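Local coordinates for protein alpha-1,3-glucanase (Streptomyces thermodiastaticus, PDB 7C7D) that hydrolyses alpha-1,3-glucan, most likely cutting alpha-1,3-glycosidic bonds within the chain, as a thermostable glycoside hydrolase of family GH87, at residues 325-330 against 348-353; 398-403 against 422-427. All blocks are in the same frame, centred on the assembly; numbering follows the deposited sequence.

Contacts 1 and 2 both stack neighbouring coils of the same parallel beta-helix. Each pairs the end of one strand, and the loop after it, with the matching piece of the next coil. Both are buried, though Ser423 in contact 2 is partly exposed. The centres of contact 1 and contact 2 are about 14 Å apart, and the two do not touch. Strand 365-372 neighbours both, and Asn373 just after it bonds to Asp349 of contact 1 and Asn402 of contact 2. Contact 1 relies mostly on direct backbone bonds and one amide-carboxylate pair. Contact 2 adds amide-amide bonding and bridging waters, and it lies nearer the calcium ion.

Contact 1: residues 325-330 against 348-353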
# COMPACT_ATOMS: atom_id res chain seq x y z
N GLN A 325 -3.75 -5.37 10.15
CA GLN A 325 -4.76 -4.34 10.03
C GLN A 325 -4.82 -3.49 11.29
O GLN A 325 -4.59 -3.98 12.40
CB GLN A 325 -6.13 -4.99 9.76
CG GLN A 325 -7.25 -4.02 9.49
CD GLN A 325 -8.58 -4.71 9.24
OE1 GLN A 325 -8.79 -5.86 9.66
NE2 GLN A 325 -9.48 -4.02 8.56
N HIS A 326 -5.18 -2.21 11.13
CA HIS A 326 -5.47 -1.32 12.27
C HIS A 326 -4.25 -1.14 13.17
O HIS A 326 -4.35 -1.17 14.40
CB HIS A 326 -6.70 -1.75 13.07
CG HIS A 326 -7.97 -1.68 12.29
ND1 HIS A 326 -9.08 -2.44 12.61
CD2 HIS A 326 -8.32 -0.95 11.21
CE1 HIS A 326 -10.05 -2.18 11.75
NE2 HIS A 326 -9.61 -1.28 10.89
N VAL A 327 -3.09 -0.96 12.54
CA VAL A 327 -1.86 -0.57 13.22
C VAL A 327 -1.39 0.74 12.62
O VAL A 327 -2.03 1.28 11.70
CB VAL A 327 -0.79 -1.68 13.16
CG1 VAL A 327 -1.25 -2.89 13.94
CG2 VAL A 327 -0.48 -2.08 11.71
N LYS A 328 -0.28 1.28 13.12
CA LYS A 328 0.29 2.49 12.53
C LYS A 328 1.09 2.13 11.28
O LYS A 328 0.71 2.50 10.16
CB LYS A 328 1.14 3.25 13.55
CG LYS A 328 1.65 4.58 13.01
CD LYS A 328 2.62 5.27 13.95
CE LYS A 328 3.93 4.54 14.04
NZ LYS A 328 4.99 5.40 14.65
N VAL A 329 2.19 1.41 11.46
CA VAL A 329 2.96 0.83 10.37
C VAL A 329 2.82 -0.68 10.45
O VAL A 329 2.89 -1.26 11.54
CB VAL A 329 4.44 1.25 10.42
CG1 VAL A 329 5.24 0.58 9.30
CG2 VAL A 329 4.55 2.75 10.33
N GLY A 330 2.61 -1.33 9.31
CA GLY A 330 2.61 -2.78 9.32
C GLY A 330 3.95 -3.35 9.74
O GLY A 330 4.07 -4.03 10.76
N LEU A 348 -3.87 -3.75 5.59
CA LEU A 348 -5.05 -2.93 5.36
C LEU A 348 -5.21 -1.95 6.50
O LEU A 348 -5.00 -2.30 7.67
CB LEU A 348 -6.32 -3.78 5.34
CG LEU A 348 -6.24 -5.02 4.45
CD1 LEU A 348 -7.46 -5.87 4.67
CD2 LEU A 348 -6.15 -4.58 3.02
N ASP A 349 -5.64 -0.73 6.17
CA ASP A 349 -6.09 0.23 7.18
C ASP A 349 -5.00 0.50 8.22
O ASP A 349 -5.12 0.15 9.40
CB ASP A 349 -7.37 -0.26 7.89
CG ASP A 349 -8.48 -0.64 6.94
OD1 ASP A 349 -8.70 0.05 5.92
OD2 ASP A 349 -9.18 -1.64 7.24
N THR A 350 -3.92 1.12 7.76
CA THR A 350 -2.85 1.52 8.65
C THR A 350 -2.76 3.04 8.64
O THR A 350 -2.98 3.67 7.61
CB THR A 350 -1.50 0.88 8.26
OG1 THR A 350 -1.14 1.25 6.92
CG2 THR A 350 -1.57 -0.65 8.33
N THR A 351 -2.47 3.64 9.80
CA THR A 351 -2.46 5.10 9.83
C THR A 351 -1.17 5.71 9.28
O THR A 351 -1.12 6.92 9.07
CB THR A 351 -2.77 5.64 11.22
OG1 THR A 351 -1.78 5.16 12.14
CG2 THR A 351 -4.16 5.21 11.67
N ALA A 352 -0.15 4.89 9.01
CA ALA A 352 1.04 5.34 8.32
C ALA A 352 1.42 4.29 7.27
O ALA A 352 0.53 3.67 6.69
CB ALA A 352 2.18 5.64 9.31
N ASP A 353 2.72 4.11 7.01
CA ASP A 353 3.15 3.24 5.92
C ASP A 353 2.71 1.80 6.13
O ASP A 353 2.57 1.31 7.25
CB ASP A 353 4.68 3.23 5.84
CG ASP A 353 5.29 4.53 5.32
OD1 ASP A 353 4.61 5.56 5.23
OD2 ASP A 353 6.50 4.49 4.99
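Gln325 and Asp349 run side by side on adjacent coils and bond at their ends. The Gln325 chain is extended, with CG swung away from the backbone N (chi1 -175°). Gln325 CB lies 3.6 Å from Leu348 O. Gln325 CG comes closer, 3.4 Å from Leu348 O, and also sits over the centre of one face of the His326 ring. Gln325 CD passes 3.7 Å from Asp349 OD2. At the tip, Gln325 NE2 donates to Asp349 OD2 at 2.7 Å, in the amide plane and nearly straight (161°). Both groups have further partners: Gln325 OE1 accepts from Trp323, Gln325 NE2 also donates to Asn164 O, and Asp349 OD2 also accepts from the backbone N of Asn164. These bonds probably leave the amide little freedom to flip. The His326 ring flanks the pair, with His326 CD2 3.5 Å from Asp349 CB, while its NE2 bonds to Asp163.

Beyond this corner the backbones hold each other. His326 N donates to Asp349 O at 2.9 Å. Thr351 N meets Val327 O, and Ala352 N meets Lys328 O at 2.8 Å. Beside these bonds, Val327 CG2 and Thr350 CG2 pack together at 3.8 Å. His326 and Asp349 both have left-handed backbone angles, so the two chains turn in the same way after their strands. Such stacked turns between successive parallel strands are characteristic of the parallel beta-helix of pectate lyase-like enzymes.

Contact 2: residues 398-403 against 422-427; sequences ITQPNL and ISDTNA
The flat amide of Gln400 lies with one face over Asp424: Asp424 O is 3.4 Å from Gln400 CD, and Asp424 CB supports the same face. The Asp424 carboxylate is turned only 16° from the amide plane. At the two polar ends of the amide, Gln400 OE1 accepts from Asn426 ND2 at 2.8 Å, the donor tilted 25° from the carbonyl plane, and Gln400 NE2 donates to the carbonyls of Ser85 and Ala87. A bend at chi2 folds the Gln400 chain back. The Asn426 side chain crosses that of Gln400 at about a right angle, yet the two amide planes are only 29° apart. Asn426 ND2 makes a second bond, to Pro401 O at 3.0 Å, and both acceptors lie in the Asn426 amide plane. With an alanine in place of Gln400, one side-chain N-H of Asn426 and the carbonyls of Ser85 and Ala87 would probably lose their mate.

The strand ends pair in parallel. Ser423 N donates to Ile398 O, and Gln400 N to Ser423 O at 3.1 Å. Ile398 CD1 and Ile422 CG1 touch at 4.1 Å on one face of the sheet. Waters fill in between: one joins Thr399 OG1 to Asp424 OD2, and the oxygen of another accepts from the backbone N of Asn426 at 2.7 Å and donates to Pro401 O.

Asp424 OD1 forms salt bridges with Arg90 and Arg459, and OD2 accepts from Gly89 N. Gln400 and Asp424 thus have partners both within the beta-helix and in the loop carrying calcium ligands Ser88 and Gln91, consistent with the two parts being tied together here.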
# COMPACT_ATOMS: atom_id res chain seq x y z
N ILE A 398 -1.30 -2.34 -4.78
CA ILE A 398 -1.42 -1.24 -3.84
C ILE A 398 -2.57 -0.36 -4.30
O ILE A 398 -2.66 -0.02 -5.49
CB ILE A 398 -0.12 -0.42 -3.80
CG1 ILE A 398 1.02 -1.24 -3.18
CG2 ILE A 398 -0.32 0.93 -3.10
CD1 ILE A 398 2.40 -0.73 -3.52
N THR A 399 -3.44 0.03 -3.37
CA THR A 399 -4.55 0.91 -3.70
C THR A 399 -4.76 1.92 -2.58
O THR A 399 -4.72 1.58 -1.39
CB THR A 399 -5.84 0.12 -3.98
OG1 THR A 399 -6.95 1.02 -4.01
CG2 THR A 399 -6.10 -0.96 -2.94
N GLN A 400 -4.96 3.16 -2.98
CA GLN A 400 -5.45 4.20 -2.08
C GLN A 400 -4.58 4.47 -0.85
O GLN A 400 -5.10 4.51 0.28
CB GLN A 400 -6.91 3.95 -1.71
CG GLN A 400 -7.88 4.45 -2.78
CD GLN A 400 -7.90 5.98 -2.91
OE1 GLN A 400 -7.25 6.69 -2.14
NE2 GLN A 400 -8.66 6.49 -3.89
N PRO A 401 -3.28 4.74 -1.00
CA PRO A 401 -2.57 5.39 0.10
C PRO A 401 -3.15 6.79 0.26
O PRO A 401 -3.39 7.49 -0.72
CB PRO A 401 -1.11 5.42 -0.39
CG PRO A 401 -1.23 5.48 -1.90
CD PRO A 401 -2.47 4.68 -2.24
N ASN A 402 -3.41 7.19 1.52
CA ASN A 402 -4.20 8.41 1.74
C ASN A 402 -3.44 9.66 1.33
O ASN A 402 -4.06 10.67 0.96
CB ASN A 402 -4.51 8.62 3.22
CG ASN A 402 -5.25 7.47 3.89
OD1 ASN A 402 -5.09 7.29 5.10
ND2 ASN A 402 -6.06 6.74 3.15
N LEU A 403 -2.12 9.63 1.48
CA LEU A 403 -1.24 10.72 1.09
C LEU A 403 0.09 10.07 0.71
O LEU A 403 0.35 8.91 1.04
CB LEU A 403 -1.10 11.74 2.23
CG LEU A 403 -0.63 11.25 3.59
CD1 LEU A 403 0.89 11.36 3.71
CD2 LEU A 403 -1.32 12.03 4.72
N ILE A 422 -0.38 -0.34 -9.01
CA ILE A 422 -0.58 0.75 -8.07
C ILE A 422 -1.69 1.62 -8.61
O ILE A 422 -1.58 2.13 -9.73
CB ILE A 422 0.71 1.57 -7.87
CG1 ILE A 422 1.84 0.65 -7.39
CG2 ILE A 422 0.46 2.74 -6.91
CD1 ILE A 422 3.21 1.27 -7.49
N SER A 423 -2.75 1.81 -7.81
CA SER A 423 -3.92 2.55 -8.27
C SER A 423 -4.35 3.57 -7.23
O SER A 423 -4.31 3.30 -6.02
CB SER A 423 -5.11 1.62 -8.54
OG SER A 423 -4.75 0.55 -9.41
N ASP A 424 -4.78 4.73 -7.72
CA ASP A 424 -5.53 5.72 -6.94
C ASP A 424 -4.70 6.30 -5.80
O ASP A 424 -4.94 6.03 -4.62
CB ASP A 424 -6.84 5.11 -6.41
CG ASP A 424 -7.84 4.84 -7.50
OD1 ASP A 424 -8.09 5.76 -8.31
OD2 ASP A 424 -8.37 3.71 -7.56
N THR A 425 -3.73 7.13 -6.16
CA THR A 425 -2.96 7.86 -5.16
C THR A 425 -3.44 9.31 -5.04
O THR A 425 -4.25 9.81 -5.83
CB THR A 425 -1.45 7.80 -5.46
OG1 THR A 425 -1.17 8.42 -6.72
CG2 THR A 425 -0.98 6.35 -5.51
N ASN A 426 -2.92 9.99 -4.02
CA ASN A 426 -3.49 11.26 -3.61
C ASN A 426 -2.42 12.32 -3.40
O ASN A 426 -1.26 12.13 -3.77
CB ASN A 426 -4.33 11.05 -2.36
CG ASN A 426 -5.56 10.24 -2.65
OD1 ASN A 426 -6.45 10.71 -3.35
ND2 ASN A 426 -5.60 9.00 -2.15
N ALA A 427 -2.81 13.45 -2.82
CA ALA A 427 -1.91 14.58 -2.69
C ALA A 427 -0.67 14.17 -1.90
O ALA A 427 -0.73 13.36 -0.98
CB ALA A 427 -2.61 15.74 -1.99
O HOH W 1 -4.09 -1.38 -7.60
O HOH W 2 -8.02 1.24 -6.49
O HOH W 3 -1.53 9.26 -1.87
O HOH W 4 -3.47 13.41 0.45